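Local coordinates for protein succinate-semialdehyde dehydrogenase (NAD(P)(+)) (Marinobacter aquaeolei, PDB 3RH9) that probably oxidises succinate semialdehyde to succinate with a nicotinamide cofactor, at residues V52-A57 and P177-P182; V220-K225 and R240-D245; V250-L255 and F474-T479. One frame throughout, in Å; residues are numbered along the deposited sequence.

The three interactions follow one another along the chain and gather round the six-stranded mixed sheet that contains strands 178-181 and 252-256. Interaction 1 lays helix 48-61 on strand 178-181; interaction 2 joins helices 214-223 and 236-245; interaction 3 ties strand 252-256 to the C-terminal strand 475-482. The centres of interactions 1 and 2 lie about 15 Å apart. Those of interactions 2 and 3 are also about 15 Å apart, and those of interactions 1 and 3 about 18 Å. V55 and V179 of interaction 1 reach L221 of interaction 2, whose I243 packs on L255 of interaction 3. The series thus runs from a helical layer covering the Rossmann-type sheet to the second subunit, which interactions 2 and 3 both touch.

Interaction 1. Residues V52-A57 and P177-P182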
loop_
_atom_site.group_PDB
_atom_site.type_symbol
_atom_site.label_atom_id
_atom_site.label_comp_id
_atom_site.label_asym_id
_atom_site.label_seq_id
_atom_site.Cartn_x
_atom_site.Cartn_y
_atom_site.Cartn_z
ATOM N N VAL A 52 18.719 1.427 -17.365
ATOM C CA VAL A 52 17.630 1.514 -18.328
ATOM C C VAL A 52 17.530 0.248 -19.192
ATOM O O VAL A 52 16.428 -0.203 -19.534
ATOM C CB VAL A 52 17.768 2.753 -19.229
ATOM C CG1 VAL A 52 16.660 2.786 -20.261
ATOM C CG2 VAL A 52 17.747 4.022 -18.394
ATOM N N ALA A 53 18.677 -0.329 -19.537
ATOM C CA ALA A 53 18.701 -1.606 -20.255
ATOM C C ALA A 53 18.065 -2.701 -19.411
ATOM O O ALA A 53 17.248 -3.485 -19.902
ATOM C CB ALA A 53 20.127 -1.995 -20.625
ATOM N N ALA A 54 18.462 -2.758 -18.143
ATOM C CA ALA A 54 17.875 -3.696 -17.190
ATOM C C ALA A 54 16.356 -3.681 -17.283
ATOM O O ALA A 54 15.719 -4.739 -17.337
ATOM C CB ALA A 54 18.312 -3.360 -15.774
ATOM N N VAL A 55 15.787 -2.472 -17.287
ATOM C CA VAL A 55 14.342 -2.298 -17.330
ATOM C C VAL A 55 13.776 -2.748 -18.678
ATOM O O VAL A 55 12.781 -3.461 -18.724
ATOM C CB VAL A 55 13.928 -0.848 -17.031
ATOM C CG1 VAL A 55 12.426 -0.717 -17.078
ATOM C CG2 VAL A 55 14.432 -0.427 -15.668
ATOM N N GLU A 56 14.416 -2.343 -19.771
ATOM C CA GLU A 56 13.945 -2.742 -21.090
ATOM C C GLU A 56 13.903 -4.265 -21.196
ATOM O O GLU A 56 12.981 -4.824 -21.798
ATOM C CB GLU A 56 14.812 -2.154 -22.195
ATOM C CG GLU A 56 14.845 -0.638 -22.213
ATOM C CD GLU A 56 16.009 -0.072 -23.052
ATOM O OE1 GLU A 56 16.987 -0.822 -23.346
ATOM O OE2 GLU A 56 15.942 1.130 -23.418
ATOM N N ALA A 57 14.890 -4.927 -20.600
ATOM C CA ALA A 57 14.952 -6.379 -20.634
ATOM C C ALA A 57 13.766 -6.942 -19.888
ATOM O O ALA A 57 13.051 -7.820 -20.393
ATOM C CB ALA A 57 16.228 -6.871 -20.006
ATOM N N PRO A 177 8.810 -9.530 -13.833
ATOM C CA PRO A 177 10.244 -9.377 -14.103
ATOM C C PRO A 177 10.803 -8.314 -13.164
ATOM O O PRO A 177 10.118 -7.351 -12.827
ATOM C CB PRO A 177 10.283 -8.893 -15.562
ATOM C CG PRO A 177 8.934 -9.242 -16.140
ATOM C CD PRO A 177 7.979 -9.143 -14.986
ATOM N N SER A 178 12.035 -8.482 -12.722
ATOM C CA SER A 178 12.568 -7.567 -11.737
ATOM C C SER A 178 13.962 -7.055 -12.088
ATOM O O SER A 178 14.731 -7.704 -12.792
ATOM C CB SER A 178 12.552 -8.222 -10.354
ATOM O OG SER A 178 13.098 -9.529 -10.397
ATOM N N VAL A 179 14.262 -5.864 -11.596
ATOM C CA VAL A 179 15.579 -5.282 -11.711
ATOM C C VAL A 179 16.103 -5.198 -10.290
ATOM O O VAL A 179 15.433 -4.643 -9.420
ATOM C CB VAL A 179 15.481 -3.893 -12.315
ATOM C CG1 VAL A 179 16.817 -3.192 -12.247
ATOM C CG2 VAL A 179 14.983 -3.978 -13.731
ATOM N N ILE A 180 17.278 -5.772 -10.034
ATOM C CA ILE A 180 17.736 -5.956 -8.653
ATOM C C ILE A 180 18.966 -5.146 -8.248
ATOM O O ILE A 180 19.989 -5.199 -8.931
ATOM C CB ILE A 180 17.993 -7.431 -8.343
ATOM C CG1 ILE A 180 16.671 -8.204 -8.416
ATOM C CG2 ILE A 180 18.664 -7.566 -6.963
ATOM C CD1 ILE A 180 16.745 -9.662 -8.014
ATOM N N LYS A 181 18.860 -4.427 -7.123
ATOM C CA LYS A 181 19.933 -3.561 -6.659
ATOM C C LYS A 181 20.363 -3.821 -5.211
ATOM O O LYS A 181 19.676 -3.417 -4.277
ATOM C CB LYS A 181 19.518 -2.096 -6.810
ATOM C CG LYS A 181 20.679 -1.107 -6.804
ATOM C CD LYS A 181 21.368 -1.067 -5.465
ATOM C CE LYS A 181 22.132 0.229 -5.270
ATOM N NZ LYS A 181 22.558 0.738 -6.600
ATOM N N PRO A 182 21.530 -4.463 -5.018
ATOM C CA PRO A 182 22.025 -4.732 -3.665
ATOM C C PRO A 182 22.837 -3.568 -3.124
ATOM O O PRO A 182 23.204 -2.659 -3.871
ATOM C CB PRO A 182 22.936 -5.933 -3.882
ATOM C CG PRO A 182 23.568 -5.634 -5.205
ATOM C CD PRO A 182 22.487 -4.933 -6.041
#
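V179 carries this contact, meeting A54 and V55 of helix 48-61 with its two methyl groups. P177 leads into the strand, its backbone already paired with T151 of the adjacent strand, while its ring rests on L62, just beyond the helix. S178 turns its CB from the helix to the other face of the sheet, where it packs on L168. V179 then points at the helix. With V179 CG1 anti to the backbone N (chi1 171°), that methyl lies 3.8 Å from A54 CB, while V179 CG2 approaches the backbone of A54 and lies 4.1 Å from V55 CG2. The V55 and V179 side chains cross at about a right angle. Alanine suits the point where the helix comes nearest, since A54 CA is 6.1 Å from V179 CA, and the two methyls of branched V179 divide the work, CG1 meeting A54 and CG2 reaching on to V55. K181 NZ makes a weak hydrogen bond to G212 O. The result is the layered alpha/beta build of a Rossmann-type domain: helix 48-61 covers V179 on one face of the sheet, helices 162-174 and 188-197 pack on I180, and strand 178-181 runs parallel to strands 151-154 and 207-209.

Interaction 2. Residues V220-K225 and R240-D245; sequences VLCEHK and RKLIVD
C222 and L242 meet because each takes a first torsion that sets its gamma atom anti to the carbonyl carbon and beside the backbone N. For C222 (chi1 -70°), whose CB already points across, this directs SG at helix 236-245. L242 starts out less directly aimed, but with chi1 at -77° its chi2 carries CD1 on in an extended line and turns the other branch, CD2, to the sulfur, so that L242 CD2 is 3.5 Å from C222 SG. C222 SG also lies 4.1 Å from D245 CB, and C222 CB is 4.0 Å from D245 O, so the cysteine sits against residues i and i+3 of the opposite helix. A small, polarisable side chain suits helices this close, with C222 CA and D245 CA 6.3 Å apart.

The carboxylate of D245 is engaged along its own helix. K241, one turn earlier, forms a salt bridge: K241 NZ lies 2.9 Å from D245 OD2 and meets its syn lone pair. A negative charge so near a helix C-terminus would be unfavourable, and the lysine probably offsets it and keeps the aspartate ionised. On another side of the same helix, I243 packs on L253 and L255 of strand 252-256 and also on I243 of the second subunit. The side chain of L242 is about 10 Å from that of E256, the predicted active-site residue.

Strand 229-233 comes between the two helices in the chain and strand 252-256 follows them, the alternating order of a Rossmann-type domain, so the contact joins successive helices of it. Across these segments the contact is apolar, with SG acting as an apolar surface, and the D245 carboxylate is met by K241 of its own helix.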
loop_
_atom_site.group_PDB
_atom_site.type_symbol
_atom_site.label_atom_id
_atom_site.label_comp_id
_atom_site.label_asym_id
_atom_site.label_seq_id
_atom_site.Cartn_x
_atom_site.Cartn_y
_atom_site.Cartn_z
ATOM N N VAL A 220 16.792 6.102 -11.926
ATOM C CA VAL A 220 16.147 5.458 -13.067
ATOM C C VAL A 220 14.897 4.690 -12.638
ATOM O O VAL A 220 13.821 4.842 -13.232
ATOM C CB VAL A 220 17.128 4.516 -13.788
ATOM C CG1 VAL A 220 16.433 3.717 -14.888
ATOM C CG2 VAL A 220 18.292 5.315 -14.337
ATOM N N LEU A 221 15.051 3.886 -11.586
ATOM C CA LEU A 221 13.961 3.097 -10.988
ATOM C C LEU A 221 12.750 3.932 -10.500
ATOM O O LEU A 221 11.607 3.489 -10.607
ATOM C CB LEU A 221 14.521 2.199 -9.864
ATOM C CG LEU A 221 14.962 0.771 -10.235
ATOM C CD1 LEU A 221 15.275 0.638 -11.704
ATOM C CD2 LEU A 221 16.123 0.254 -9.391
ATOM N N CYS A 222 13.004 5.130 -9.971
ATOM C CA CYS A 222 11.927 6.052 -9.587
ATOM C C CYS A 222 11.245 6.701 -10.786
ATOM O O CYS A 222 10.038 6.885 -10.790
ATOM C CB CYS A 222 12.449 7.160 -8.668
ATOM S SG CYS A 222 12.889 6.585 -7.017
ATOM N N GLU A 223 12.027 7.062 -11.798
ATOM C CA GLU A 223 11.523 7.873 -12.898
ATOM C C GLU A 223 10.894 7.038 -13.982
ATOM O O GLU A 223 10.043 7.509 -14.713
ATOM C CB GLU A 223 12.640 8.699 -13.514
ATOM C CG GLU A 223 13.094 9.842 -12.639
ATOM C CD GLU A 223 14.196 10.676 -13.292
ATOM O OE1 GLU A 223 14.560 10.399 -14.462
ATOM O OE2 GLU A 223 14.697 11.611 -12.628
ATOM N N HIS A 224 11.318 5.794 -14.104
ATOM C CA HIS A 224 10.895 5.020 -15.251
ATOM C C HIS A 224 9.432 4.622 -15.174
ATOM O O HIS A 224 8.979 4.143 -14.147
ATOM C CB HIS A 224 11.779 3.785 -15.465
ATOM C CG HIS A 224 11.768 3.301 -16.881
ATOM N ND1 HIS A 224 12.791 3.563 -17.766
ATOM C CD2 HIS A 224 10.826 2.630 -17.586
ATOM C CE1 HIS A 224 12.498 3.041 -18.944
ATOM N NE2 HIS A 224 11.312 2.468 -18.860
ATOM N N LYS A 225 8.718 4.802 -16.287
ATOM C CA LYS A 225 7.299 4.479 -16.394
ATOM C C LYS A 225 7.009 2.994 -16.564
ATOM O O LYS A 225 5.859 2.579 -16.486
ATOM C CB LYS A 225 6.668 5.242 -17.551
ATOM C CG LYS A 225 6.423 6.730 -17.253
ATOM C CD LYS A 225 5.971 7.493 -18.516
ATOM C CE LYS A 225 5.676 8.960 -18.224
ATOM N NZ LYS A 225 5.042 9.623 -19.404
ATOM N N ARG A 240 11.887 7.431 2.872
ATOM C CA ARG A 240 11.072 8.635 2.781
ATOM C C ARG A 240 11.301 9.320 1.448
ATOM O O ARG A 240 10.385 9.913 0.868
ATOM C CB ARG A 240 11.398 9.599 3.914
ATOM C CG ARG A 240 10.711 9.282 5.241
ATOM C CD ARG A 240 11.524 9.784 6.417
ATOM N NE ARG A 240 10.850 9.518 7.675
ATOM C CZ ARG A 240 11.468 9.393 8.841
ATOM N NH1 ARG A 240 12.791 9.495 8.906
ATOM N NH2 ARG A 240 10.755 9.153 9.939
ATOM N N LYS A 241 12.532 9.222 0.960
ATOM C CA LYS A 241 12.909 9.918 -0.253
ATOM C C LYS A 241 12.287 9.213 -1.434
ATOM O O LYS A 241 11.859 9.853 -2.399
ATOM C CB LYS A 241 14.424 9.980 -0.401
ATOM C CG LYS A 241 14.887 11.115 -1.315
ATOM C CD LYS A 241 16.300 10.868 -1.861
ATOM C CE LYS A 241 16.873 12.105 -2.515
ATOM N NZ LYS A 241 15.945 12.655 -3.527
ATOM N N LEU A 242 12.220 7.888 -1.353
ATOM C CA LEU A 242 11.573 7.121 -2.403
ATOM C C LEU A 242 10.115 7.506 -2.516
ATOM O O LEU A 242 9.568 7.593 -3.620
ATOM C CB LEU A 242 11.649 5.633 -2.110
ATOM C CG LEU A 242 12.975 4.947 -2.383
ATOM C CD1 LEU A 242 12.744 3.431 -2.364
ATOM C CD2 LEU A 242 13.523 5.430 -3.722
ATOM N N ILE A 243 9.477 7.706 -1.370
ATOM C CA ILE A 243 8.061 8.001 -1.376
ATOM C C ILE A 243 7.860 9.292 -2.136
ATOM O O ILE A 243 7.055 9.362 -3.051
ATOM C CB ILE A 243 7.483 8.102 0.057
ATOM C CG1 ILE A 243 7.694 6.799 0.826
ATOM C CG2 ILE A 243 6.003 8.458 0.031
ATOM C CD1 ILE A 243 7.217 6.877 2.227
ATOM N N VAL A 244 8.629 10.306 -1.770
ATOM C CA VAL A 244 8.561 11.601 -2.415
ATOM C C VAL A 244 8.895 11.509 -3.898
ATOM O O VAL A 244 8.200 12.070 -4.737
ATOM C CB VAL A 244 9.534 12.590 -1.739
ATOM C CG1 VAL A 244 9.776 13.843 -2.631
ATOM C CG2 VAL A 244 9.035 12.967 -0.348
ATOM N N ASP A 245 9.965 10.801 -4.224
ATOM C CA ASP A 245 10.433 10.760 -5.605
ATOM C C ASP A 245 9.559 9.914 -6.513
ATOM O O ASP A 245 9.751 9.932 -7.726
ATOM C CB ASP A 245 11.888 10.279 -5.677
ATOM C CG ASP A 245 12.876 11.336 -5.208
ATOM O OD1 ASP A 245 12.563 12.550 -5.295
ATOM O OD2 ASP A 245 13.971 10.957 -4.745
#

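Interaction 3. Residues V250-L255 and F474-T479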
loop_
_atom_site.group_PDB
_atom_site.type_symbol
_atom_site.label_atom_id
_atom_site.label_comp_id
_atom_site.label_asym_id
_atom_site.label_seq_id
_atom_site.Cartn_x
_atom_site.Cartn_y
_atom_site.Cartn_z
ATOM N N VAL A 250 2.622 8.049 -8.666
ATOM C CA VAL A 250 1.872 7.322 -7.652
ATOM C C VAL A 250 2.298 5.851 -7.676
ATOM O O VAL A 250 1.480 4.962 -7.774
ATOM C CB VAL A 250 0.351 7.436 -7.886
ATOM C CG1 VAL A 250 -0.408 7.002 -6.659
ATOM C CG2 VAL A 250 -0.025 8.844 -8.247
ATOM N N LYS A 251 3.596 5.597 -7.597
ATOM C CA LYS A 251 4.076 4.240 -7.711
ATOM C C LYS A 251 3.623 3.393 -6.532
ATOM O O LYS A 251 3.538 3.855 -5.400
ATOM C CB LYS A 251 5.595 4.213 -7.823
ATOM C CG LYS A 251 6.144 4.369 -9.233
ATOM C CD LYS A 251 7.500 3.685 -9.342
ATOM C CE LYS A 251 8.517 4.502 -10.130
ATOM N NZ LYS A 251 8.476 4.264 -11.561
ATOM N N LYS A 252 3.331 2.138 -6.805
ATOM C CA LYS A 252 3.104 1.177 -5.744
ATOM C C LYS A 252 4.425 0.880 -5.021
ATOM O O LYS A 252 5.415 0.528 -5.647
ATOM C CB LYS A 252 2.492 -0.096 -6.331
ATOM C CG LYS A 252 2.311 -1.200 -5.331
ATOM C CD LYS A 252 1.259 -2.204 -5.803
ATOM C CE LYS A 252 1.010 -3.219 -4.725
ATOM N NZ LYS A 252 0.010 -4.206 -5.143
ATOM N N LEU A 253 4.448 1.050 -3.703
ATOM C CA LEU A 253 5.661 0.772 -2.916
ATOM C C LEU A 253 5.451 -0.263 -1.811
ATOM O O LEU A 253 4.429 -0.270 -1.141
ATOM C CB LEU A 253 6.204 2.054 -2.285
ATOM C CG LEU A 253 6.390 3.284 -3.176
ATOM C CD1 LEU A 253 6.651 4.545 -2.322
ATOM C CD2 LEU A 253 7.508 3.048 -4.176
ATOM N N ALA A 254 6.417 -1.153 -1.645
ATOM C CA ALA A 254 6.507 -1.952 -0.425
ATOM C C ALA A 254 7.740 -1.477 0.311
ATOM O O ALA A 254 8.823 -1.404 -0.269
ATOM C CB ALA A 254 6.608 -3.441 -0.726
ATOM N N LEU A 255 7.571 -1.146 1.589
ATOM C CA LEU A 255 8.638 -0.518 2.363
ATOM C C LEU A 255 8.854 -1.226 3.683
ATOM O O LEU A 255 7.951 -1.312 4.530
ATOM C CB LEU A 255 8.330 0.956 2.623
ATOM C CG LEU A 255 8.202 1.899 1.430
ATOM C CD1 LEU A 255 7.964 3.321 1.909
ATOM C CD2 LEU A 255 9.434 1.814 0.574
ATOM N N PHE A 474 3.208 -8.184 -5.276
ATOM C CA PHE A 474 3.551 -7.828 -6.646
ATOM C C PHE A 474 2.460 -8.041 -7.687
ATOM O O PHE A 474 2.761 -8.205 -8.863
ATOM C CB PHE A 474 4.821 -8.553 -7.067
ATOM C CG PHE A 474 5.993 -8.187 -6.233
ATOM C CD1 PHE A 474 6.356 -8.969 -5.149
ATOM C CD2 PHE A 474 6.703 -7.024 -6.491
ATOM C CE1 PHE A 474 7.429 -8.626 -4.369
ATOM C CE2 PHE A 474 7.771 -6.670 -5.707
ATOM C CZ PHE A 474 8.136 -7.474 -4.645
ATOM N N VAL A 475 1.202 -8.027 -7.269
ATOM C CA VAL A 475 0.116 -8.138 -8.230
ATOM C C VAL A 475 -0.862 -6.965 -8.144
ATOM O O VAL A 475 -1.004 -6.335 -7.092
ATOM C CB VAL A 475 -0.629 -9.456 -8.062
ATOM C CG1 VAL A 475 0.236 -10.590 -8.547
ATOM C CG2 VAL A 475 -1.015 -9.665 -6.598
ATOM N N GLU A 476 -1.503 -6.661 -9.275
ATOM C CA GLU A 476 -2.601 -5.688 -9.325
ATOM C C GLU A 476 -3.907 -6.451 -9.461
ATOM O O GLU A 476 -4.061 -7.251 -10.375
ATOM C CB GLU A 476 -2.452 -4.761 -10.534
ATOM C CG GLU A 476 -1.331 -3.734 -10.464
ATOM C CD GLU A 476 -1.649 -2.612 -9.497
ATOM O OE1 GLU A 476 -2.565 -2.809 -8.663
ATOM O OE2 GLU A 476 -0.976 -1.547 -9.558
ATOM N N ALA A 477 -4.843 -6.237 -8.553
ATOM C CA ALA A 477 -6.106 -6.936 -8.662
ATOM C C ALA A 477 -6.904 -6.271 -9.767
ATOM O O ALA A 477 -6.834 -5.067 -9.943
ATOM C CB ALA A 477 -6.857 -6.908 -7.355
ATOM N N GLN A 478 -7.639 -7.060 -10.535
ATOM C CA GLN A 478 -8.390 -6.523 -11.652
ATOM C C GLN A 478 -9.746 -7.181 -11.616
ATOM O O GLN A 478 -9.842 -8.423 -11.667
ATOM C CB GLN A 478 -7.695 -6.822 -12.984
ATOM C CG GLN A 478 -8.292 -6.101 -14.181
ATOM C CD GLN A 478 -7.683 -6.538 -15.519
ATOM O OE1 GLN A 478 -7.702 -7.713 -15.858
ATOM N NE2 GLN A 478 -7.161 -5.589 -16.285
ATOM N N THR A 479 -10.790 -6.353 -11.510
ATOM C CA THR A 479 -12.154 -6.851 -11.526
ATOM C C THR A 479 -12.760 -6.816 -12.931
ATOM O O THR A 479 -12.779 -5.777 -13.591
ATOM C CB THR A 479 -13.043 -6.119 -10.510
ATOM O OG1 THR A 479 -12.691 -6.549 -9.191
ATOM C CG2 THR A 479 -14.492 -6.457 -10.752
HETATM O O HOH W 1 -2.290 -3.148 -6.247
#
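K252 reaches across from strand 252-256 to the backbone of V475, where K252 NZ makes a weak hydrogen bond to V475 O at 3.1 Å. Its side chain is fully stretched, with CG anti to the backbone N (chi1 176°) and every later torsion extended, and that length is what lets the ammonium group span the space between two strands that do not pair. A lysine suits the position because one nitrogen can serve several acceptors. Besides V475 O, K252 NZ bonds to E473 O, just before the C-terminal strand, and to a water whose oxygen is 2.8 Å from K252 NZ, enough acceptors to engage all three of its N-H groups.

The water passes the link on to E476, donating to E476 OE1. The two charges themselves stay apart, with K252 NZ 4.6 Å from E476 OE1, beyond a salt bridge, although their attraction probably still contributes. The stronger partner of E476 is R464 of the second subunit, whose NH2 forms a salt bridge with E476 OE1. Glutamate suits this place because a single carboxylate takes both that arginine and the water held by K252.

Strand 252-256 belongs to the Rossmann-type sheet, whereas 475-482 joins 130-131 and 140-147 in a three-stranded antiparallel sheet; it is an outermost strand of that sheet within this chain, and its backbone bonds on to the second subunit. A small sheet of this kind, ending in the C-terminal strand and engaged with a partner subunit, is the oligomerisation element characteristic of aldehyde dehydrogenases.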